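Local structure of putative esterase (Sulfolobus solfataricus P2, 2RAU) at residues L115-I127 with Y275-F288. The protein probably acts as an esterase or lipase of the alpha/beta-hydrolase type and binds calcium. Sequence-based numbering, arbitrary orientation. Where two conformers were deposited one is given.
Sequences LSFTANWGWSTWI and YWPYRLSLERDLKF
L280 divides its two methyls between W123 and W126. L280 CD2 lies 3.8 Å from the centroid of the W123 five-membered ring and L280 CD1 4.0 Å from the centroid of the W126 five-membered ring, both close to the ring normal, so each makes a CH-pi contact over a face. The opposite face of W123 takes the edge of F288, an edge-to-face pair with planes 74° apart. The start of helix 123-141 thus packs on strand 275-277 and helix 278-282, and F153 of helix 153-169 also meets W123, W126 and W276.

G122 is the N-cap residue of helix 123-141, yet E283 supplies the acceptor at this end: W123 N points straight (179°) at E283 OE1, 2.9 Å away on the syn side. E283 OE2 takes R279 NE in a salt bridge (3.1 Å), approached from above the carboxylate plane. R279 extends CG away from its own backbone N (chi1 179°), then bends at chi2, so that its chain passes G122 CA and R279 NH1 makes a weak, bent hydrogen bond to A119 O (2.8 Å). A methionine replacing R279 would probably leave the E283 carboxylate without its charged mate and freer to turn from W123 N. The chemistry implies a tryptophan-lined apolar interior beside a helix start whose first amide meets a carboxylate, which probably suits the positive end of the helix.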
ATOM      1  N   LEU A 115      15.030   8.387  15.413  1.00 28.06           N
ATOM      2  CA  LEU A 115      14.488   8.224  14.071  1.00 28.02           C
ATOM      3  C   LEU A 115      14.996   9.287  13.058  1.00 25.81           C
ATOM      4  O   LEU A 115      14.464   9.405  11.933  1.00 27.63           O
ATOM      5  CB  LEU A 115      12.961   8.243  14.178  1.00 28.84           C
ATOM      6  CG  LEU A 115      12.391   6.973  14.889  1.00 32.96           C
ATOM      7  CD1 LEU A 115      11.146   7.262  15.633  1.00 29.38           C
ATOM      8  CD2 LEU A 115      12.218   5.779  13.944  1.00 27.69           C
ATOM      9  N   SER A 116      16.062   9.999  13.424  1.00 28.18           N
ATOM     10  CA  SER A 116      16.600  11.083  12.588  1.00 28.03           C
ATOM     11  C   SER A 116      17.175  10.547  11.276  1.00 30.04           C
ATOM     12  O   SER A 116      17.253  11.286  10.307  1.00 29.02           O
ATOM     13  CB  SER A 116      17.622  11.894  13.389  1.00 29.30           C
ATOM     14  OG  SER A 116      18.774  11.108  13.641  1.00 28.94           O
ATOM     15  N   PHE A 117      17.480   9.232  11.217  1.00 29.28           N
ATOM     16  CA  PHE A 117      17.927   8.588  10.000  1.00 29.08           C
ATOM     17  C   PHE A 117      16.836   8.599   8.908  1.00 30.77           C
ATOM     18  O   PHE A 117      17.132   8.332   7.733  1.00 30.36           O
ATOM     19  CB  PHE A 117      18.434   7.161  10.255  1.00 27.12           C
ATOM     20  CG  PHE A 117      17.386   6.205  10.721  1.00 28.19           C
ATOM     21  CD1 PHE A 117      16.575   5.520   9.819  1.00 26.30           C
ATOM     22  CD2 PHE A 117      17.216   5.962  12.078  1.00 28.32           C
ATOM     23  CE1 PHE A 117      15.580   4.640  10.278  1.00 24.53           C
ATOM     24  CE2 PHE A 117      16.253   5.094  12.530  1.00 29.51           C
ATOM     25  CZ  PHE A 117      15.410   4.431  11.638  1.00 29.07           C
ATOM     26  N   THR A 118      15.591   8.881   9.299  1.00 28.27           N
ATOM     27  CA  THR A 118      14.486   9.023   8.350  1.00 26.67           C
ATOM     28  C   THR A 118      14.330  10.461   7.785  1.00 27.15           C
ATOM     29  O   THR A 118      13.467  10.702   6.929  1.00 25.91           O
ATOM     30  CB  THR A 118      13.154   8.602   8.963  1.00 26.68           C
ATOM     31  OG1 THR A 118      12.694   9.613   9.862  1.00 24.67           O
ATOM     32  CG2 THR A 118      13.241   7.254   9.660  1.00 23.51           C
ATOM     33  N   ALA A 119      15.181  11.399   8.206  1.00 26.81           N
ATOM     34  CA  ALA A 119      15.046  12.828   7.818  1.00 26.95           C
ATOM     35  C   ALA A 119      15.077  13.017   6.280  1.00 29.39           C
ATOM     36  O   ALA A 119      14.381  13.864   5.740  1.00 32.75           O
ATOM     37  CB  ALA A 119      16.131  13.655   8.498  1.00 23.31           C
ATOM     38  N   ASN A 120      15.848  12.218   5.559  0.50 29.08           N
ATOM     39  CA  ASN A 120      15.904  12.328   4.090  0.50 28.98           C
ATOM     40  C   ASN A 120      15.224  11.145   3.397  0.50 28.76           C
ATOM     41  O   ASN A 120      15.645  10.704   2.325  0.50 27.60           O
ATOM     42  CB  ASN A 120      17.359  12.480   3.619  0.50 26.84           C
ATOM     43  CG  ASN A 120      17.996  13.692   4.185  0.50 30.83           C
ATOM     44  OD1 ASN A 120      17.660  14.795   3.789  0.50 35.21           O
ATOM     45  ND2 ASN A 120      18.915  13.514   5.131  0.50 32.93           N
ATOM     46  N   TRP A 121      14.190  10.609   4.031  1.00 27.36           N
ATOM     47  CA  TRP A 121      13.305   9.636   3.372  1.00 27.03           C
ATOM     48  C   TRP A 121      12.177  10.365   2.656  1.00 26.14           C
ATOM     49  O   TRP A 121      11.026  10.311   3.078  1.00 26.56           O
ATOM     50  CB  TRP A 121      12.765   8.666   4.413  1.00 28.23           C
ATOM     51  CG  TRP A 121      13.757   7.622   4.847  1.00 25.13           C
ATOM     52  CD1 TRP A 121      15.104   7.602   4.611  1.00 26.54           C
ATOM     53  CD2 TRP A 121      13.471   6.484   5.655  1.00 26.84           C
ATOM     54  NE1 TRP A 121      15.658   6.486   5.193  1.00 24.55           N
ATOM     55  CE2 TRP A 121      14.674   5.791   5.846  1.00 25.21           C
ATOM     56  CE3 TRP A 121      12.301   5.967   6.205  1.00 26.22           C
ATOM     57  CZ2 TRP A 121      14.742   4.603   6.550  1.00 25.67           C
ATOM     58  CZ3 TRP A 121      12.367   4.789   6.934  1.00 23.81           C
ATOM     59  CH2 TRP A 121      13.576   4.123   7.093  1.00 24.87           C
ATOM     60  N   GLY A 122      12.554  11.045   1.578  1.00 27.87           N
ATOM     61  CA  GLY A 122      11.671  11.820   0.728  1.00 27.80           C
ATOM     62  C   GLY A 122      11.447  11.148  -0.604  1.00 25.72           C
ATOM     63  O   GLY A 122      11.729   9.975  -0.777  1.00 26.35           O
ATOM     64  N   TRP A 123      10.977  11.925  -1.565  1.00 26.37           N
ATOM     65  CA  TRP A 123      10.613  11.423  -2.878  1.00 27.53           C
ATOM     66  C   TRP A 123      11.779  10.887  -3.690  1.00 26.51           C
ATOM     67  O   TRP A 123      11.655   9.879  -4.374  1.00 28.86           O
ATOM     68  CB  TRP A 123       9.849  12.516  -3.668  1.00 26.07           C
ATOM     69  CG  TRP A 123       8.460  12.551  -3.265  1.00 25.27           C
ATOM     70  CD1 TRP A 123       7.810  13.531  -2.546  1.00 28.77           C
ATOM     71  CD2 TRP A 123       7.521  11.498  -3.440  1.00 24.52           C
ATOM     72  NE1 TRP A 123       6.514  13.163  -2.325  1.00 30.85           N
ATOM     73  CE2 TRP A 123       6.316  11.907  -2.856  1.00 26.45           C
ATOM     74  CE3 TRP A 123       7.573  10.259  -4.080  1.00 29.33           C
ATOM     75  CZ2 TRP A 123       5.164  11.120  -2.899  1.00 28.07           C
ATOM     76  CZ3 TRP A 123       6.447   9.463  -4.080  1.00 27.37           C
ATOM     77  CH2 TRP A 123       5.253   9.901  -3.527  1.00 28.61           C
ATOM     78  N   SER A 124      12.924  11.548  -3.673  1.00 28.89           N
ATOM     79  CA  SER A 124      14.050  10.994  -4.440  1.00 28.64           C
ATOM     80  C   SER A 124      14.481   9.630  -3.867  1.00 26.91           C
ATOM     81  O   SER A 124      14.810   8.704  -4.618  1.00 25.27           O
ATOM     82  CB  SER A 124      15.211  11.998  -4.592  1.00 34.66           C
ATOM     83  OG  SER A 124      15.767  12.297  -3.354  1.00 40.45           O
ATOM     84  N   THR A 125      14.425   9.472  -2.554  1.00 28.59           N
ATOM     85  CA  THR A 125      14.726   8.181  -1.947  1.00 24.75           C
ATOM     86  C   THR A 125      13.727   7.108  -2.368  1.00 25.22           C
ATOM     87  O   THR A 125      14.115   6.044  -2.827  1.00 27.72           O
ATOM     88  CB  THR A 125      14.819   8.299  -0.397  1.00 25.83           C
ATOM     89  OG1 THR A 125      15.898   9.181  -0.074  1.00 28.68           O
ATOM     90  CG2 THR A 125      15.021   6.923   0.276  1.00 25.53           C
ATOM     91  N   TRP A 126      12.444   7.386  -2.192  1.00 25.88           N
ATOM     92  CA  TRP A 126      11.377   6.443  -2.522  1.00 26.74           C
ATOM     93  C   TRP A 126      11.400   6.096  -4.008  1.00 25.25           C
ATOM     94  O   TRP A 126      11.279   4.938  -4.350  1.00 26.97           O
ATOM     95  CB  TRP A 126       9.993   7.020  -2.104  1.00 28.52           C
ATOM     96  CG  TRP A 126       9.367   6.340  -0.916  1.00 25.76           C
ATOM     97  CD1 TRP A 126       8.118   5.751  -0.862  1.00 28.55           C
ATOM     98  CD2 TRP A 126       9.957   6.124   0.380  1.00 23.91           C
ATOM     99  NE1 TRP A 126       7.908   5.211   0.388  1.00 28.75           N
ATOM    100  CE2 TRP A 126       8.999   5.442   1.171  1.00 28.04           C
ATOM    101  CE3 TRP A 126      11.187   6.465   0.958  1.00 26.82           C
ATOM    102  CZ2 TRP A 126       9.247   5.064   2.472  1.00 27.16           C
ATOM    103  CZ3 TRP A 126      11.430   6.081   2.257  1.00 26.91           C
ATOM    104  CH2 TRP A 126      10.472   5.417   2.997  1.00 26.51           C
ATOM    105  N   ILE A 127      11.522   7.121  -4.855  1.00 26.44           N
ATOM    106  CA  ILE A 127      11.607   6.921  -6.306  1.00 26.93           C
ATOM    107  C   ILE A 127      12.832   6.062  -6.674  1.00 26.77           C
ATOM    108  O   ILE A 127      12.688   5.111  -7.457  1.00 26.86           O
ATOM    109  CB  ILE A 127      11.488   8.223  -7.095  1.00 28.30           C
ATOM    110  CG1 ILE A 127      10.040   8.757  -6.945  1.00 26.36           C
ATOM    111  CG2 ILE A 127      11.836   7.980  -8.599  1.00 24.13           C
ATOM    112  CD1 ILE A 127       9.847  10.130  -7.483  1.00 32.34           C
ATOM    113  N   TYR A 275       5.733   3.279  11.664  1.00 27.34           N
ATOM    114  CA  TYR A 275       6.101   4.657  11.362  1.00 26.36           C
ATOM    115  C   TYR A 275       6.250   4.954   9.891  1.00 25.45           C
ATOM    116  O   TYR A 275       6.623   4.090   9.092  1.00 25.70           O
ATOM    117  CB  TYR A 275       7.427   4.999  12.022  1.00 26.32           C
ATOM    118  CG  TYR A 275       7.514   4.790  13.525  1.00 26.02           C
ATOM    119  CD1 TYR A 275       6.709   5.539  14.386  1.00 27.13           C
ATOM    120  CD2 TYR A 275       8.453   3.933  14.085  1.00 28.38           C
ATOM    121  CE1 TYR A 275       6.799   5.384  15.776  1.00 31.90           C
ATOM    122  CE2 TYR A 275       8.579   3.809  15.454  1.00 28.16           C
ATOM    123  CZ  TYR A 275       7.745   4.548  16.286  1.00 32.24           C
ATOM    124  OH  TYR A 275       7.832   4.463  17.648  1.00 30.79           O
ATOM    125  N   TRP A 276       6.018   6.220   9.564  1.00 26.24           N
ATOM    126  CA  TRP A 276       6.097   6.727   8.203  1.00 26.59           C
ATOM    127  C   TRP A 276       6.835   8.065   8.249  1.00 26.34           C
ATOM    128  O   TRP A 276       6.569   8.846   9.103  1.00 24.95           O
ATOM    129  CB  TRP A 276       4.706   6.953   7.645  1.00 26.44           C
ATOM    130  CG  TRP A 276       4.644   7.237   6.200  1.00 25.06           C
ATOM    131  CD1 TRP A 276       4.422   8.455   5.599  1.00 21.90           C
ATOM    132  CD2 TRP A 276       4.796   6.290   5.131  1.00 23.64           C
ATOM    133  NE1 TRP A 276       4.430   8.309   4.219  1.00 25.70           N
ATOM    134  CE2 TRP A 276       4.656   6.992   3.913  1.00 24.26           C
ATOM    135  CE3 TRP A 276       5.022   4.919   5.079  1.00 26.21           C
ATOM    136  CZ2 TRP A 276       4.725   6.355   2.667  1.00 22.64           C
ATOM    137  CZ3 TRP A 276       5.072   4.300   3.850  1.00 22.67           C
ATOM    138  CH2 TRP A 276       4.919   5.011   2.660  1.00 25.74           C
ATOM    139  N   PRO A 277       7.789   8.306   7.327  1.00 26.49           N
ATOM    140  CA  PRO A 277       8.530   9.545   7.389  1.00 25.70           C
ATOM    141  C   PRO A 277       7.709  10.772   7.049  1.00 24.75           C
ATOM    142  O   PRO A 277       6.928  10.794   6.074  1.00 27.42           O
ATOM    143  CB  PRO A 277       9.648   9.330   6.368  1.00 25.95           C
ATOM    144  CG  PRO A 277       9.011   8.421   5.343  1.00 28.10           C
ATOM    145  CD  PRO A 277       8.209   7.461   6.190  1.00 26.88           C
ATOM    146  N   TYR A 278       7.858  11.792   7.879  1.00 25.78           N
ATOM    147  CA  TYR A 278       7.298  13.118   7.571  1.00 25.14           C
ATOM    148  C   TYR A 278       7.819  13.728   6.269  1.00 26.69           C
ATOM    149  O   TYR A 278       7.127  14.523   5.638  1.00 27.13           O
ATOM    150  CB  TYR A 278       7.562  14.137   8.728  1.00 28.92           C
ATOM    151  CG  TYR A 278       6.370  14.287   9.667  1.00 29.07           C
ATOM    152  CD1 TYR A 278       5.213  14.939   9.248  1.00 36.66           C
ATOM    153  CD2 TYR A 278       6.408  13.809  10.970  1.00 35.16           C
ATOM    154  CE1 TYR A 278       4.118  15.092  10.097  1.00 29.35           C
ATOM    155  CE2 TYR A 278       5.316  13.938  11.803  1.00 31.34           C
ATOM    156  CZ  TYR A 278       4.173  14.593  11.356  1.00 32.03           C
ATOM    157  OH  TYR A 278       3.063  14.723  12.172  1.00 29.19           O
ATOM    158  N   ARG A 279       9.043  13.386   5.892  1.00 27.70           N
ATOM    159  CA  ARG A 279       9.712  14.056   4.796  1.00 25.62           C
ATOM    160  C   ARG A 279       8.866  14.000   3.489  1.00 27.96           C
ATOM    161  O   ARG A 279       8.736  14.997   2.757  1.00 30.09           O
ATOM    162  CB  ARG A 279      11.151  13.491   4.656  1.00 27.17           C
ATOM    163  CG  ARG A 279      12.016  14.064   3.536  1.00 34.73           C
ATOM    164  CD  ARG A 279      12.152  15.511   3.762  1.00 39.28           C
ATOM    165  NE  ARG A 279      13.164  16.163   2.938  1.00 43.57           N
ATOM    166  CZ  ARG A 279      14.336  16.608   3.393  1.00 43.98           C
ATOM    167  NH1 ARG A 279      14.724  16.440   4.657  1.00 38.87           N
ATOM    168  NH2 ARG A 279      15.142  17.234   2.565  1.00 43.50           N
ATOM    169  N   LEU A 280       8.238  12.867   3.222  1.00 28.63           N
ATOM    170  CA  LEU A 280       7.465  12.717   1.995  1.00 28.42           C
ATOM    171  C   LEU A 280       6.365  13.770   1.887  1.00 30.33           C
ATOM    172  O   LEU A 280       6.203  14.382   0.842  1.00 36.66           O
ATOM    173  CB  LEU A 280       6.886  11.300   1.908  1.00 29.37           C
ATOM    174  CG  LEU A 280       7.804  10.165   1.481  1.00 31.81           C
ATOM    175  CD1 LEU A 280       7.171   8.864   1.813  1.00 26.97           C
ATOM    176  CD2 LEU A 280       8.146  10.250  -0.028  1.00 23.15           C
ATOM    177  N   SER A 281       5.645  14.012   2.978  1.00 32.64           N
ATOM    178  CA  SER A 281       4.551  14.966   2.967  1.00 32.74           C
ATOM    179  C   SER A 281       5.057  16.398   3.058  1.00 33.73           C
ATOM    180  O   SER A 281       4.403  17.325   2.581  1.00 34.61           O
ATOM    181  CB  SER A 281       3.537  14.658   4.083  1.00 33.13           C
ATOM    182  OG  SER A 281       4.095  14.750   5.371  1.00 32.12           O
ATOM    183  N   LEU A 282       6.242  16.585   3.637  1.00 33.89           N
ATOM    184  CA  LEU A 282       6.806  17.917   3.774  1.00 35.47           C
ATOM    185  C   LEU A 282       7.455  18.353   2.472  1.00 39.45           C
ATOM    186  O   LEU A 282       7.836  19.490   2.340  1.00 39.23           O
ATOM    187  CB  LEU A 282       7.800  17.972   4.928  1.00 35.67           C
ATOM    188  CG  LEU A 282       7.254  17.710   6.334  1.00 34.71           C
ATOM    189  CD1 LEU A 282       8.403  17.724   7.326  1.00 38.47           C
ATOM    190  CD2 LEU A 282       6.206  18.700   6.726  1.00 35.77           C
ATOM    191  N   GLU A 283       7.585  17.443   1.510  1.00 43.35           N
ATOM    192  CA  GLU A 283       8.019  17.789   0.144  1.00 45.07           C
ATOM    193  C   GLU A 283       6.825  18.011  -0.819  1.00 52.78           C
ATOM    194  O   GLU A 283       6.882  17.706  -2.008  1.00 51.69           O
ATOM    195  CB  GLU A 283       8.941  16.713  -0.399  1.00 40.07           C
ATOM    196  CG  GLU A 283      10.288  16.715   0.241  1.00 35.77           C
ATOM    197  CD  GLU A 283      11.181  15.621  -0.319  1.00 30.62           C
ATOM    198  OE1 GLU A 283      10.683  14.735  -1.031  1.00 41.33           O
ATOM    199  OE2 GLU A 283      12.377  15.639  -0.034  1.00 33.27           O
ATOM    200  N   ARG A 284       5.731  18.538  -0.274  1.00 63.28           N
ATOM    201  CA  ARG A 284       4.584  18.980  -1.060  1.00 69.60           C
ATOM    202  C   ARG A 284       5.052  20.035  -2.085  1.00 70.84           C
ATOM    203  O   ARG A 284       4.429  20.208  -3.131  1.00 72.50           O
ATOM    204  CB  ARG A 284       3.527  19.585  -0.120  1.00 70.37           C
ATOM    205  CG  ARG A 284       4.002  20.885   0.575  1.00 73.05           C
ATOM    206  CD  ARG A 284       2.953  21.496   1.488  1.00 75.14           C
ATOM    207  NE  ARG A 284       2.820  20.804   2.776  1.00 84.91           N
ATOM    208  CZ  ARG A 284       3.650  20.946   3.819  1.00 86.30           C
ATOM    209  NH1 ARG A 284       4.731  21.734   3.750  1.00 84.01           N
ATOM    210  NH2 ARG A 284       3.407  20.273   4.944  1.00 84.84           N
ATOM    211  N   ASP A 285       6.146  20.738  -1.754  1.00 72.64           N
ATOM    212  CA  ASP A 285       6.778  21.740  -2.632  1.00 72.46           C
ATOM    213  C   ASP A 285       7.127  21.201  -4.020  1.00 71.30           C
ATOM    214  O   ASP A 285       6.853  21.864  -5.020  1.00 71.65           O
ATOM    215  CB  ASP A 285       8.071  22.266  -1.989  1.00 72.99           C
ATOM    216  N   LEU A 286       7.739  20.011  -4.068  1.00 69.29           N
ATOM    217  CA  LEU A 286       8.175  19.358  -5.336  1.00 65.87           C
ATOM    218  C   LEU A 286       7.070  19.223  -6.384  1.00 63.43           C
ATOM    219  O   LEU A 286       5.998  18.668  -6.117  1.00 63.77           O
ATOM    220  CB  LEU A 286       8.748  17.950  -5.080  1.00 64.95           C
ATOM    221  CG  LEU A 286      10.192  17.796  -4.617  1.00 63.13           C
ATOM    222  CD1 LEU A 286      10.640  18.872  -3.601  1.00 56.62           C
ATOM    223  CD2 LEU A 286      10.311  16.407  -4.063  1.00 47.86           C
ATOM    224  N   LYS A 287       7.349  19.724  -7.581  1.00 60.43           N
ATOM    225  CA  LYS A 287       6.414  19.647  -8.685  1.00 59.01           C
ATOM    226  C   LYS A 287       6.787  18.445  -9.559  1.00 56.09           C
ATOM    227  O   LYS A 287       7.935  18.295  -9.967  1.00 58.47           O
ATOM    228  CB  LYS A 287       6.434  20.948  -9.512  1.00 59.23           C
ATOM    229  N   PHE A 288       5.815  17.571  -9.792  1.00 51.47           N
ATOM    230  CA  PHE A 288       5.956  16.454 -10.707  1.00 47.24           C
ATOM    231  C   PHE A 288       5.097  16.734 -11.934  1.00 47.60           C
ATOM    232  O   PHE A 288       3.946  17.144 -11.813  1.00 48.87           O
ATOM    233  CB  PHE A 288       5.504  15.156 -10.053  1.00 43.21           C
ATOM    234  CG  PHE A 288       6.485  14.592  -9.085  1.00 39.38           C
ATOM    235  CD1 PHE A 288       7.458  13.721  -9.511  1.00 32.28           C
ATOM    236  CD2 PHE A 288       6.420  14.902  -7.727  1.00 37.59           C
ATOM    237  CE1 PHE A 288       8.370  13.158  -8.594  1.00 38.19           C
ATOM    238  CE2 PHE A 288       7.329  14.351  -6.819  1.00 32.30           C
ATOM    239  CZ  PHE A 288       8.299  13.471  -7.260  1.00 36.12           C
TER
HETATM  240  O   HOH W   1      11.022  11.946   7.622  1.00 25.28           O
HETATM  241  O   HOH W   2       4.633  15.321  -0.889  1.00 57.09           O
HETATM  242  O   HOH W   3      13.370  14.103  -2.273  1.00 34.65           O